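Local coordinates for endo-1,4-beta-xylanase (Bacteroides thetaiotaomicron VPI-5482, PDB 3KST), which probably hydrolyses glycosidic bonds in xylan-type plant polysaccharides, as a calcium-containing glycoside hydrolase of family 43, at residues Q173-E178 with G227-Y232; V179-L184 with Y205-Y210; Y215-A220 with P236-D241; G245-G250 with H267-A272; K263-A268 with S280-F285. One frame throughout, in Å; residues are numbered along the deposited sequence.

Contact 1: residues Q173-E178 with G227-Y232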
# COMPACT_ATOMS: atom_id res chain seq x y z
N GLN A 173 -11.13 15.16 -4.16
CA GLN A 173 -9.96 14.91 -4.97
C GLN A 173 -8.69 15.32 -4.21
O GLN A 173 -8.55 16.48 -3.76
CB GLN A 173 -10.05 15.66 -6.30
CG GLN A 173 -8.78 15.48 -7.13
CD GLN A 173 -8.91 16.10 -8.47
OE1 GLN A 173 -9.75 15.70 -9.26
NE2 GLN A 173 -8.03 17.06 -8.77
N CYS A 174 -7.73 14.38 -4.13
CA CYS A 174 -6.49 14.60 -3.35
C CYS A 174 -5.26 15.01 -4.19
O CYS A 174 -4.74 16.10 -4.02
CB CYS A 174 -6.12 13.36 -2.50
SG CYS A 174 -7.48 12.69 -1.47
N ILE A 175 -4.79 14.10 -5.05
CA ILE A 175 -3.53 14.27 -5.78
C ILE A 175 -3.59 13.75 -7.23
O ILE A 175 -4.09 12.66 -7.49
CB ILE A 175 -2.39 13.47 -5.06
CG1 ILE A 175 -2.15 13.92 -3.60
CG2 ILE A 175 -1.10 13.53 -5.84
CD1 ILE A 175 -1.71 15.32 -3.48
N LYS A 176 -3.13 14.57 -8.18
CA LYS A 176 -2.93 14.15 -9.57
C LYS A 176 -1.47 14.43 -9.98
O LYS A 176 -0.78 15.21 -9.31
CB LYS A 176 -3.99 14.73 -10.52
CG LYS A 176 -4.12 16.20 -10.69
CD LYS A 176 -5.44 16.43 -11.44
CE LYS A 176 -5.47 17.65 -12.28
NZ LYS A 176 -6.89 17.84 -12.72
N ALA A 177 -1.02 13.74 -11.03
CA ALA A 177 0.36 13.89 -11.55
C ALA A 177 0.47 15.27 -12.22
O ALA A 177 -0.26 15.55 -13.19
CB ALA A 177 0.67 12.77 -12.50
N GLU A 178 1.33 16.14 -11.68
CA GLU A 178 1.43 17.57 -12.07
C GLU A 178 2.83 18.11 -12.37
O GLU A 178 3.04 18.85 -13.33
CB GLU A 178 0.88 18.36 -10.89
CG GLU A 178 -0.56 18.03 -10.50
CD GLU A 178 -1.52 19.14 -10.75
OE1 GLU A 178 -2.29 19.00 -11.70
OE2 GLU A 178 -1.47 20.14 -10.00
N GLY A 227 -8.09 16.97 2.59
CA GLY A 227 -7.50 18.13 1.96
C GLY A 227 -7.99 19.47 2.46
O GLY A 227 -8.59 19.51 3.55
N PRO A 228 -7.66 20.56 1.73
CA PRO A 228 -6.82 20.56 0.51
C PRO A 228 -5.34 20.22 0.78
O PRO A 228 -4.87 20.36 1.90
CB PRO A 228 -6.99 21.98 -0.04
CG PRO A 228 -7.31 22.79 1.17
CD PRO A 228 -8.22 21.90 1.97
N TRP A 229 -4.63 19.80 -0.26
CA TRP A 229 -3.27 19.25 -0.14
C TRP A 229 -2.15 20.07 -0.77
O TRP A 229 -2.31 20.55 -1.90
CB TRP A 229 -3.23 17.86 -0.78
CG TRP A 229 -4.25 16.95 -0.25
CD1 TRP A 229 -5.52 16.78 -0.71
CD2 TRP A 229 -4.11 16.10 0.87
NE1 TRP A 229 -6.18 15.84 0.05
CE2 TRP A 229 -5.34 15.42 1.05
CE3 TRP A 229 -3.05 15.84 1.78
CZ2 TRP A 229 -5.54 14.49 2.07
CZ3 TRP A 229 -3.26 14.93 2.81
CH2 TRP A 229 -4.50 14.27 2.96
N VAL A 230 -1.05 20.23 -0.02
CA VAL A 230 0.15 20.90 -0.52
C VAL A 230 1.27 19.85 -0.57
O VAL A 230 1.56 19.19 0.42
CB VAL A 230 0.58 22.16 0.28
CG1 VAL A 230 -0.57 23.18 0.32
CG2 VAL A 230 1.07 21.82 1.68
N LYS A 231 1.84 19.68 -1.75
CA LYS A 231 2.91 18.72 -1.99
C LYS A 231 4.19 19.25 -1.43
O LYS A 231 4.45 20.47 -1.51
CB LYS A 231 3.10 18.44 -3.50
CG LYS A 231 2.02 17.55 -4.11
CD LYS A 231 2.05 17.58 -5.62
CE LYS A 231 0.96 16.71 -6.27
NZ LYS A 231 0.92 16.81 -7.75
N TYR A 232 4.97 18.36 -0.81
CA TYR A 232 6.32 18.68 -0.32
C TYR A 232 7.15 19.20 -1.51
O TYR A 232 7.15 18.59 -2.58
CB TYR A 232 6.92 17.41 0.27
CG TYR A 232 8.35 17.51 0.75
CD1 TYR A 232 8.77 18.56 1.58
CD2 TYR A 232 9.27 16.51 0.43
CE1 TYR A 232 10.10 18.63 2.04
CE2 TYR A 232 10.57 16.55 0.90
CZ TYR A 232 10.99 17.60 1.70
OH TYR A 232 12.32 17.58 2.08
O HOH W 1 0.58 19.56 -8.10
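C174 packs against W229, and I175 against W229 and K231, where the outermost strands of two consecutive four-stranded blades come together, in the five-bladed beta-propeller characteristic of family 43 glycoside hydrolases. Side chains of 227-232 meet both side chains and backbone oxygens of 173-178. C174 and I175 form a classic beta bulge against I154 of strand 152-158.

W229 has its CG beside the backbone N and anti to the carbonyl carbon (chi1 -54°), which swings the five-membered ring toward C174. There C174 CB comes within 3.6 Å of W229 NE1. C174 SG makes an oblique sulfur-aromatic contact, 4.6 Å from the centroid of that ring, while C174 O is 3.5 Å from W229 CD1. Within its own segment, G227 tucks its CA over one indole face, toward the rim.

The I175 and W229 side chains cross at about a right angle, I175 CD1 lying 4.0 Å from W229 CB; I175 CG2 packs 3.8 Å from K231 CE. Beyond them, A220 and Y205 of the second blade also touch I175.

K231, extended beyond CG, spans the distance to the first blade with its ammonium. K231 NZ donates to K176 O at 2.8 Å, nearly along the C=O axis (176°), and forms a salt bridge with E182. K176 NZ has its own salt bridge, with D150. E178 is modelled in two conformers, so its water link to K231 is doubtful; the water itself lies 2.8 Å from K231 NZ and accepts a hydrogen bond from it.

Contact 2: residues V179-L184 with Y205-Y210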
# COMPACT_ATOMS: atom_id res chain seq x y z
N VAL A 179 3.80 17.78 -11.51
CA VAL A 179 5.18 18.29 -11.62
C VAL A 179 6.06 17.34 -12.43
O VAL A 179 5.70 16.20 -12.69
CB VAL A 179 5.78 18.61 -10.21
CG1 VAL A 179 4.87 19.58 -9.46
CG2 VAL A 179 5.99 17.38 -9.40
N SER A 180 7.25 17.81 -12.80
CA SER A 180 8.15 17.06 -13.70
C SER A 180 8.44 15.61 -13.31
O SER A 180 8.22 14.70 -14.12
CB SER A 180 9.47 17.81 -13.88
OG SER A 180 10.37 17.01 -14.64
N TRP A 181 8.89 15.38 -12.08
CA TRP A 181 9.23 14.02 -11.60
C TRP A 181 8.04 13.07 -11.64
O TRP A 181 8.23 11.86 -11.75
CB TRP A 181 9.85 14.01 -10.20
CG TRP A 181 8.89 14.12 -9.01
CD1 TRP A 181 8.53 15.26 -8.34
CD2 TRP A 181 8.20 13.04 -8.36
NE1 TRP A 181 7.64 14.96 -7.34
CE2 TRP A 181 7.44 13.61 -7.31
CE3 TRP A 181 8.14 11.65 -8.59
CZ2 TRP A 181 6.61 12.83 -6.48
CZ3 TRP A 181 7.35 10.87 -7.75
CH2 TRP A 181 6.59 11.47 -6.71
N GLU A 182 6.82 13.63 -11.53
CA GLU A 182 5.55 12.88 -11.58
C GLU A 182 5.02 12.62 -13.00
O GLU A 182 3.99 11.97 -13.13
CB GLU A 182 4.44 13.68 -10.86
CG GLU A 182 4.70 14.00 -9.42
CD GLU A 182 3.71 14.97 -8.81
OE1 GLU A 182 3.11 15.80 -9.55
OE2 GLU A 182 3.59 14.93 -7.57
N LEU A 183 5.67 13.16 -14.03
CA LEU A 183 5.26 13.05 -15.42
C LEU A 183 6.41 12.53 -16.32
O LEU A 183 6.65 13.05 -17.42
CB LEU A 183 4.74 14.42 -15.91
CG LEU A 183 3.53 14.99 -15.13
CD1 LEU A 183 3.27 16.45 -15.48
CD2 LEU A 183 2.31 14.14 -15.37
N LEU A 184 7.13 11.52 -15.83
CA LEU A 184 8.11 10.80 -16.63
C LEU A 184 7.41 9.85 -17.62
O LEU A 184 7.87 9.70 -18.75
CB LEU A 184 9.12 10.07 -15.75
CG LEU A 184 10.11 10.88 -14.91
CD1 LEU A 184 10.77 9.97 -13.86
CD2 LEU A 184 11.18 11.58 -15.78
N TYR A 205 2.37 8.95 -1.54
CA TYR A 205 1.91 8.35 -2.79
C TYR A 205 3.02 8.09 -3.77
O TYR A 205 4.15 8.62 -3.61
CB TYR A 205 0.87 9.32 -3.43
CG TYR A 205 1.46 10.66 -3.84
CD1 TYR A 205 1.49 11.74 -2.95
CD2 TYR A 205 2.00 10.84 -5.13
CE1 TYR A 205 2.08 12.98 -3.34
CE2 TYR A 205 2.59 12.07 -5.52
CZ TYR A 205 2.60 13.14 -4.61
OH TYR A 205 3.19 14.34 -4.95
N SER A 206 2.69 7.32 -4.80
CA SER A 206 3.61 7.05 -5.92
C SER A 206 3.13 7.72 -7.22
O SER A 206 1.93 7.88 -7.43
CB SER A 206 3.75 5.54 -6.13
OG SER A 206 4.20 4.86 -4.97
N ALA A 207 4.07 8.14 -8.06
CA ALA A 207 3.75 8.72 -9.38
C ALA A 207 4.54 8.04 -10.50
O ALA A 207 5.62 7.47 -10.24
CB ALA A 207 3.94 10.27 -9.39
N ASN A 208 3.95 8.12 -11.70
CA ASN A 208 4.40 7.51 -12.97
C ASN A 208 3.88 6.11 -13.14
O ASN A 208 3.49 5.47 -12.15
CB ASN A 208 5.92 7.54 -13.18
CG ASN A 208 6.43 8.92 -13.19
OD1 ASN A 208 6.12 9.68 -14.11
ND2 ASN A 208 7.19 9.29 -12.16
N HIS A 209 3.79 5.68 -14.40
CA HIS A 209 3.47 4.27 -14.70
C HIS A 209 4.52 3.42 -13.97
O HIS A 209 5.71 3.72 -14.04
CB HIS A 209 3.55 4.01 -16.20
CG HIS A 209 2.88 2.75 -16.63
ND1 HIS A 209 3.37 1.50 -16.33
CD2 HIS A 209 1.78 2.55 -17.39
CE1 HIS A 209 2.57 0.58 -16.85
NE2 HIS A 209 1.62 1.19 -17.52
N TYR A 210 4.10 2.36 -13.28
CA TYR A 210 5.03 1.50 -12.50
C TYR A 210 6.19 0.92 -13.33
O TYR A 210 7.27 0.63 -12.79
CB TYR A 210 4.28 0.39 -11.73
CG TYR A 210 3.87 -0.80 -12.54
CD1 TYR A 210 4.77 -1.87 -12.77
CD2 TYR A 210 2.60 -0.89 -13.10
CE1 TYR A 210 4.40 -3.00 -13.53
CE2 TYR A 210 2.21 -2.01 -13.87
CZ TYR A 210 3.11 -3.06 -14.07
OH TYR A 210 2.73 -4.15 -14.81
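N208 holds the short 3-10 segment 180-182 and the residues after it with both ends of its carboxamide. N208 ND2 donates to W181 O at 2.8 Å, an almost straight bond (171°) that lies in the plane of the amide and of the carbonyl alike. On the other end, N208 OD1 accepts from L184 N at 2.7 Å, more bent and tilted from the carbonyl plane, and it also takes the N-H of Q185.

The second polar group is the E182 carboxylate. Y205 OH donates to E182 OE2 at 2.7 Å, with the oxygen at the edge of the phenol ring and the two planes 61° apart. E182 OE1 accepts from V179 N at 2.9 Å and from E178 N, both within the connection between two propeller blades, strand 172-175 to strand 189-197. The bonds from Y205 and N208 tie that connection to strand 200-207 and the residue after it; the Y205 side chain is about 7 Å from that of E190, the predicted proton donor.

Apolar contacts fill in between. With its CG placed between the backbone N and the carbonyl carbon (chi1 80°), W181 folds its indole over E182 CG and reaches the strand, W181 CZ3 lying 3.8 Å from A207 CB. E182 CB meets the same methyl, A207 CB, at 3.7 Å. P236 and N235 also touch the W181 side chain.

Contact 3: residues Y215-A220 with P236-D241; sequences YGVGYA and PLLQGD
P236, entered through a cis peptide bond, brings its CB to 3.3 Å from V217 O. The next residue grips that oxygen: L237 N donates to V217 O at 2.7 Å, though the bond is bent (134° at the hydrogen). The L237 side chain reaches further along the strand, crossing Y219 at about a right angle. Its CD1 lies in the plane of the tyrosine ring, at the edge, 3.5 Å from Y219 CD1. With CG between its backbone N and carbonyl carbon, Y219 brings its ring edge to L237, and Y232 stacks on the ring.

L238 adds a weak second bond from its N to V217 O, so that L237 and L238 together form a classic beta bulge opposite V217. Strand 216-222 is the third of its propeller blade, edged by the short strand 230-231; the bulged loop continues along that edge with a single antiparallel bridge. In return, V217 N donates to L238 O at 2.8 Å, in the carbonyl plane. G216 CA approaches L238 O to 3.1 Å, and a CB on this glycine would clash with that oxygen.

Q239 runs extended past Y215 O, with Q239 CG 4.0 Å from that atom, and its NE2 binds G214 O. Y215 OH hydrogen-bonds to OE2 of E190, the predicted proton donor.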
# COMPACT_ATOMS: atom_id res chain seq x y z
N TYR A 215 9.54 5.51 -11.54
CA TYR A 215 8.46 5.33 -10.54
C TYR A 215 9.06 5.80 -9.22
O TYR A 215 10.23 5.45 -8.89
CB TYR A 215 8.06 3.86 -10.41
CG TYR A 215 6.70 3.54 -9.79
CD1 TYR A 215 5.53 4.16 -10.25
CD2 TYR A 215 6.56 2.51 -8.87
CE1 TYR A 215 4.25 3.82 -9.72
CE2 TYR A 215 5.29 2.17 -8.33
CZ TYR A 215 4.15 2.83 -8.77
OH TYR A 215 2.94 2.48 -8.27
N GLY A 216 8.32 6.62 -8.48
CA GLY A 216 8.81 7.18 -7.24
C GLY A 216 7.75 7.58 -6.25
O GLY A 216 6.59 7.66 -6.60
N VAL A 217 8.19 7.82 -5.02
CA VAL A 217 7.32 8.17 -3.91
C VAL A 217 7.48 9.61 -3.48
O VAL A 217 8.61 10.11 -3.33
CB VAL A 217 7.61 7.27 -2.70
CG1 VAL A 217 6.71 7.65 -1.48
CG2 VAL A 217 7.42 5.77 -3.08
N GLY A 218 6.36 10.27 -3.20
CA GLY A 218 6.36 11.63 -2.67
C GLY A 218 5.25 11.76 -1.64
O GLY A 218 4.49 10.79 -1.42
N TYR A 219 5.14 12.93 -1.02
CA TYR A 219 4.00 13.19 -0.11
C TYR A 219 3.39 14.59 -0.24
O TYR A 219 3.95 15.47 -0.91
CB TYR A 219 4.37 12.91 1.36
CG TYR A 219 5.21 13.96 2.06
CD1 TYR A 219 6.60 13.95 1.96
CD2 TYR A 219 4.62 14.97 2.85
CE1 TYR A 219 7.40 14.91 2.62
CE2 TYR A 219 5.41 15.94 3.51
CZ TYR A 219 6.80 15.90 3.38
OH TYR A 219 7.59 16.82 4.00
N ALA A 220 2.23 14.73 0.40
CA ALA A 220 1.47 15.97 0.51
C ALA A 220 0.87 16.02 1.89
O ALA A 220 0.61 14.98 2.50
CB ALA A 220 0.38 16.06 -0.53
N PRO A 236 10.71 14.01 -5.26
CA PRO A 236 10.33 12.78 -4.54
C PRO A 236 11.20 12.38 -3.34
O PRO A 236 12.38 12.77 -3.26
CB PRO A 236 10.41 11.72 -5.63
CG PRO A 236 11.48 12.19 -6.56
CD PRO A 236 11.48 13.70 -6.48
N LEU A 237 10.60 11.63 -2.42
CA LEU A 237 11.32 11.06 -1.27
C LEU A 237 12.17 9.87 -1.69
O LEU A 237 13.19 9.61 -1.05
CB LEU A 237 10.35 10.59 -0.17
CG LEU A 237 9.70 11.59 0.79
CD1 LEU A 237 9.46 12.94 0.17
CD2 LEU A 237 8.42 10.97 1.44
N LEU A 238 11.72 9.13 -2.72
CA LEU A 238 12.36 7.89 -3.16
C LEU A 238 12.11 7.72 -4.65
O LEU A 238 10.98 7.65 -5.06
CB LEU A 238 11.76 6.69 -2.41
CG LEU A 238 12.22 5.28 -2.86
CD1 LEU A 238 13.68 5.14 -2.57
CD2 LEU A 238 11.39 4.14 -2.23
N GLN A 239 13.18 7.67 -5.45
CA GLN A 239 13.11 7.46 -6.90
C GLN A 239 14.43 6.77 -7.30
O GLN A 239 15.35 7.38 -7.87
CB GLN A 239 12.84 8.79 -7.63
CG GLN A 239 12.64 8.67 -9.14
CD GLN A 239 12.32 10.00 -9.80
OE1 GLN A 239 13.06 10.96 -9.65
NE2 GLN A 239 11.23 10.05 -10.56
N GLY A 240 14.52 5.50 -6.93
CA GLY A 240 15.68 4.64 -7.15
C GLY A 240 16.62 4.77 -5.96
O GLY A 240 16.88 5.91 -5.53
N ASP A 241 17.13 3.64 -5.45
CA ASP A 241 18.10 3.60 -4.33
C ASP A 241 19.49 3.55 -4.94
O ASP A 241 19.79 2.63 -5.70
CB ASP A 241 17.92 2.37 -3.45
CG ASP A 241 18.89 2.35 -2.28
OD1 ASP A 241 18.82 3.28 -1.46
OD2 ASP A 241 19.71 1.41 -2.21

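Contact 4: residues G245-G250 with H267-A272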
# COMPACT_ATOMS: atom_id res chain seq x y z
N GLY A 245 21.19 0.29 -6.49
CA GLY A 245 20.87 0.48 -7.90
C GLY A 245 19.46 -0.04 -8.22
O GLY A 245 19.16 -0.29 -9.39
N LEU A 246 18.60 -0.18 -7.19
CA LEU A 246 17.20 -0.60 -7.43
C LEU A 246 16.51 0.57 -8.12
O LEU A 246 16.80 1.72 -7.79
CB LEU A 246 16.45 -0.95 -6.14
CG LEU A 246 16.99 -2.21 -5.43
CD1 LEU A 246 16.41 -2.34 -4.04
CD2 LEU A 246 16.76 -3.49 -6.26
N VAL A 247 15.71 0.25 -9.13
CA VAL A 247 14.92 1.25 -9.91
C VAL A 247 13.46 0.82 -9.94
O VAL A 247 13.14 -0.30 -9.51
CB VAL A 247 15.44 1.45 -11.34
CG1 VAL A 247 16.93 1.95 -11.32
CG2 VAL A 247 15.26 0.19 -12.21
N GLY A 248 12.57 1.68 -10.44
CA GLY A 248 11.13 1.40 -10.41
C GLY A 248 10.60 1.27 -8.97
O GLY A 248 9.70 0.45 -8.71
N THR A 249 11.15 2.09 -8.05
CA THR A 249 10.86 2.06 -6.63
C THR A 249 9.56 2.76 -6.25
O THR A 249 9.46 3.98 -6.36
CB THR A 249 12.01 2.63 -5.76
OG1 THR A 249 12.20 4.01 -6.06
CG2 THR A 249 13.31 1.80 -5.95
N GLY A 250 8.58 1.99 -5.79
CA GLY A 250 7.30 2.59 -5.40
C GLY A 250 6.26 1.67 -4.84
O GLY A 250 6.56 0.51 -4.50
N HIS A 267 8.35 -1.80 -3.46
CA HIS A 267 8.83 -2.69 -4.51
C HIS A 267 9.83 -1.97 -5.42
O HIS A 267 9.99 -0.74 -5.39
CB HIS A 267 7.69 -3.33 -5.32
CG HIS A 267 7.00 -2.40 -6.26
ND1 HIS A 267 5.64 -2.15 -6.18
CD2 HIS A 267 7.45 -1.66 -7.30
CE1 HIS A 267 5.30 -1.31 -7.14
NE2 HIS A 267 6.38 -0.98 -7.82
N ALA A 268 10.47 -2.76 -6.27
CA ALA A 268 11.36 -2.26 -7.30
C ALA A 268 11.33 -3.26 -8.45
O ALA A 268 10.88 -4.39 -8.27
CB ALA A 268 12.75 -2.12 -6.74
N HIS A 269 11.78 -2.84 -9.63
CA HIS A 269 11.91 -3.77 -10.75
C HIS A 269 12.85 -4.93 -10.39
O HIS A 269 13.67 -4.81 -9.44
CB HIS A 269 12.45 -3.08 -12.01
CG HIS A 269 11.52 -2.07 -12.60
ND1 HIS A 269 11.94 -1.07 -13.45
CD2 HIS A 269 10.19 -1.87 -12.42
CE1 HIS A 269 10.91 -0.33 -13.80
NE2 HIS A 269 9.83 -0.79 -13.18
N TRP A 270 12.68 -6.05 -11.09
CA TRP A 270 13.55 -7.21 -10.92
C TRP A 270 15.03 -6.82 -11.04
O TRP A 270 15.84 -7.25 -10.23
CB TRP A 270 13.19 -8.31 -11.92
CG TRP A 270 14.12 -9.42 -11.90
CD1 TRP A 270 15.06 -9.68 -12.84
CD2 TRP A 270 14.32 -10.38 -10.85
NE1 TRP A 270 15.80 -10.77 -12.49
CE2 TRP A 270 15.37 -11.22 -11.26
CE3 TRP A 270 13.69 -10.63 -9.62
CZ2 TRP A 270 15.83 -12.29 -10.48
CZ3 TRP A 270 14.15 -11.68 -8.85
CH2 TRP A 270 15.21 -12.51 -9.30
N SER A 271 15.34 -5.95 -11.99
CA SER A 271 16.71 -5.48 -12.23
C SER A 271 16.62 -4.33 -13.22
O SER A 271 15.53 -4.03 -13.70
CB SER A 271 17.51 -6.61 -12.88
OG SER A 271 16.94 -6.92 -14.13
N ALA A 272 17.76 -3.71 -13.56
CA ALA A 272 17.79 -2.66 -14.59
C ALA A 272 17.34 -3.13 -16.00
O ALA A 272 16.83 -2.31 -16.78
CB ALA A 272 19.21 -2.04 -14.69
O HOH W 2 15.48 -2.46 -9.60
O HOH W 3 7.71 -0.44 -10.20
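H267 O is held by two neighbours on the facing segment: G250 N donates to H267 O at 3.1 Å, and T249 CA adds a nearly straight CA-H...O contact to it at 3.2 Å. The reciprocal bond runs from H267 N to G250 O. This same oxygen also sits over the centre of the imidazole, because H267 CG lies between its backbone N and carbonyl carbon (chi1 73°) and folds the ring across G250. G248 O lies at the ring edge, and a water bridges it to the imidazole, 2.6 Å from G248 O and 2.8 Å from H267 NE2.

G250 and H267 are the antiparallel hydrogen-bonded pair that opens the sheet between strands 250-256 and 262-268 in the C-terminal blade of the propeller, next to H251, a calcium ligand. H267 ND1 bonds to the backbone N of D26, the predicted proton acceptor, and the ring meets that of Y215. An alanine in place of H267 is likely to leave D26 N without its acceptor, the water with G248 O but no imidazole, and a gap beneath G250 O.

Farther along, H269 N donates to V247 O at 2.9 Å. G248 CA lies 3.8 Å from the H269 ring centroid, a CH-pi contact over the face; a CB there would clash with H269 NE2. H269 NE2 bonds to Y210 O, and V247 CG2 approaches H269 ND1 to 3.8 Å.

Contact 5: residues K263-A268 with S280-F285; sequences KYIFHA and SYIKDF
K263-A268 and S280-F285 pair as the two antiparallel strands of a beta hairpin in the C-terminal propeller blade, their axes 4.1 Å apart at the closest and their directions 148° apart. Y264 with K283 and F266 with Y281 are hydrogen-bonded pairs; I265 with I282 and H267 with S280 are non-hydrogen-bonded. Among the rungs, Y281 N donates to F266 O at 2.7 Å.

Y264, F266, Y281 and K283 share one face. Y281 CB lies over the F266 ring, offset toward the rim, in a CH-pi contact. Farther along the same strand as Y281, K283 crosses the F266 side chain obliquely, its CD 3.6 Å from F266 CE1, before bending at chi3 and chi4 to take NZ to G297 O and D241. A serine in place of F266 would probably open a gap beneath Y281 CB and leave the aliphatic part of K283 free to shift. The ring planes of Y264 and F285 are near parallel (26°) but slid apart, so they barely overlap.

On the other face I265 CG1 meets I282 CG1 at 3.9 Å. Where K263 pairs with D284, the two side chains lie side by side: bends at chi2 and chi4 bring K263 NZ to D284 OD1 at 3.3 Å, a salt bridge with a weak hydrogen bond. Two waters bridge the same pair, the nearer one accepting from K263 NZ at 2.6 Å and donating to D284 OD1 at 2.9 Å.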
# COMPACT_ATOMS: atom_id res chain seq x y z
N LYS A 263 9.66 2.18 9.36
CA LYS A 263 10.27 1.65 8.14
C LYS A 263 9.26 1.87 7.05
O LYS A 263 8.06 2.07 7.35
CB LYS A 263 10.52 0.16 8.31
CG LYS A 263 11.63 -0.20 9.30
CD LYS A 263 13.01 0.08 8.76
CE LYS A 263 14.11 -0.69 9.49
NZ LYS A 263 14.27 -0.21 10.87
N TYR A 264 9.74 1.81 5.81
CA TYR A 264 8.89 1.97 4.62
C TYR A 264 9.17 0.80 3.67
O TYR A 264 10.31 0.67 3.18
CB TYR A 264 9.16 3.33 3.95
CG TYR A 264 8.18 3.66 2.86
CD1 TYR A 264 6.94 4.24 3.16
CD2 TYR A 264 8.44 3.35 1.51
CE1 TYR A 264 6.00 4.52 2.16
CE2 TYR A 264 7.49 3.66 0.50
CZ TYR A 264 6.28 4.24 0.83
OH TYR A 264 5.32 4.52 -0.13
N ILE A 265 8.17 -0.06 3.45
CA ILE A 265 8.33 -1.22 2.54
C ILE A 265 7.92 -0.74 1.15
O ILE A 265 6.97 0.03 1.03
CB ILE A 265 7.54 -2.47 3.02
CG1 ILE A 265 7.90 -3.70 2.19
CG2 ILE A 265 6.02 -2.25 3.04
CD1 ILE A 265 7.28 -4.99 2.78
N PHE A 266 8.61 -1.21 0.12
CA PHE A 266 8.31 -0.80 -1.25
C PHE A 266 8.84 -1.85 -2.23
O PHE A 266 9.66 -2.67 -1.84
CB PHE A 266 8.95 0.57 -1.59
CG PHE A 266 10.46 0.58 -1.48
CD1 PHE A 266 11.07 0.80 -0.25
CD2 PHE A 266 11.26 0.33 -2.60
CE1 PHE A 266 12.47 0.78 -0.13
CE2 PHE A 266 12.67 0.32 -2.51
CZ PHE A 266 13.28 0.55 -1.26
N HIS A 267 8.35 -1.80 -3.46
CA HIS A 267 8.83 -2.69 -4.51
C HIS A 267 9.83 -1.97 -5.42
O HIS A 267 9.99 -0.74 -5.39
CB HIS A 267 7.69 -3.33 -5.32
CG HIS A 267 7.00 -2.40 -6.26
ND1 HIS A 267 5.64 -2.15 -6.18
CD2 HIS A 267 7.45 -1.66 -7.30
CE1 HIS A 267 5.30 -1.31 -7.14
NE2 HIS A 267 6.38 -0.98 -7.82
N ALA A 268 10.47 -2.76 -6.27
CA ALA A 268 11.36 -2.26 -7.30
C ALA A 268 11.33 -3.26 -8.45
O ALA A 268 10.88 -4.39 -8.27
CB ALA A 268 12.75 -2.12 -6.74
N SER A 280 10.09 -6.85 -3.22
CA SER A 280 10.01 -5.81 -2.21
C SER A 280 11.22 -5.70 -1.30
O SER A 280 11.95 -6.67 -1.11
CB SER A 280 8.71 -5.94 -1.44
OG SER A 280 7.64 -5.57 -2.29
N TYR A 281 11.40 -4.49 -0.78
CA TYR A 281 12.56 -4.03 -0.00
C TYR A 281 12.10 -3.10 1.12
O TYR A 281 10.98 -2.58 1.08
CB TYR A 281 13.53 -3.27 -0.92
CG TYR A 281 14.08 -4.11 -2.05
CD1 TYR A 281 15.20 -4.92 -1.85
CD2 TYR A 281 13.46 -4.14 -3.31
CE1 TYR A 281 15.69 -5.72 -2.86
CE2 TYR A 281 13.93 -4.94 -4.34
CZ TYR A 281 15.07 -5.75 -4.10
OH TYR A 281 15.56 -6.54 -5.10
N ILE A 282 12.96 -2.87 2.10
CA ILE A 282 12.64 -2.02 3.26
C ILE A 282 13.73 -0.97 3.57
O ILE A 282 14.91 -1.30 3.60
CB ILE A 282 12.39 -2.86 4.50
CG1 ILE A 282 11.16 -3.78 4.33
CG2 ILE A 282 12.19 -1.97 5.76
CD1 ILE A 282 11.02 -4.80 5.46
N LYS A 283 13.31 0.28 3.79
CA LYS A 283 14.19 1.40 4.16
C LYS A 283 13.65 2.00 5.45
O LYS A 283 12.59 1.58 5.93
CB LYS A 283 14.28 2.42 3.02
CG LYS A 283 15.25 1.99 1.90
CD LYS A 283 15.27 2.96 0.68
CE LYS A 283 16.09 4.22 0.91
NZ LYS A 283 17.58 4.05 0.94
N ASP A 284 14.38 2.95 6.03
CA ASP A 284 13.91 3.65 7.21
C ASP A 284 12.90 4.71 6.79
O ASP A 284 12.89 5.16 5.65
CB ASP A 284 15.08 4.26 7.98
CG ASP A 284 16.02 3.21 8.50
OD1 ASP A 284 15.54 2.29 9.20
OD2 ASP A 284 17.22 3.30 8.22
N PHE A 285 12.04 5.06 7.74
CA PHE A 285 10.98 6.05 7.55
C PHE A 285 10.84 6.92 8.78
O PHE A 285 10.84 6.41 9.90
CB PHE A 285 9.64 5.34 7.36
CG PHE A 285 8.51 6.27 7.06
CD1 PHE A 285 8.40 6.83 5.80
CD2 PHE A 285 7.59 6.62 8.04
CE1 PHE A 285 7.34 7.70 5.50
CE2 PHE A 285 6.54 7.48 7.76
CZ PHE A 285 6.43 8.05 6.49
O HOH W 4 13.72 2.31 11.40
O HOH W 5 16.61 0.78 11.78

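From the N terminus, contact 1 opens first, on the outer strand of one blade, and closes at 227-232 on the outer strand of the next. Contact 2 falls wholly within that span and ties the connection between the two blades to strand 200-207. Contact 3 starts inside the span too but closes past it, at 236-241, so it crosses contact 1; the strands used by contacts 2 and 3 are neighbours in one sheet. Then comes contact 4, its loop linked to that of contact 3 by G240 N and T249 OG1. Its second segment starts on the last residues of strand 262-268, which contact 5 also uses, so the two share H267 and A268; hairpin partner 279-287 completes the run within the C-terminal blade.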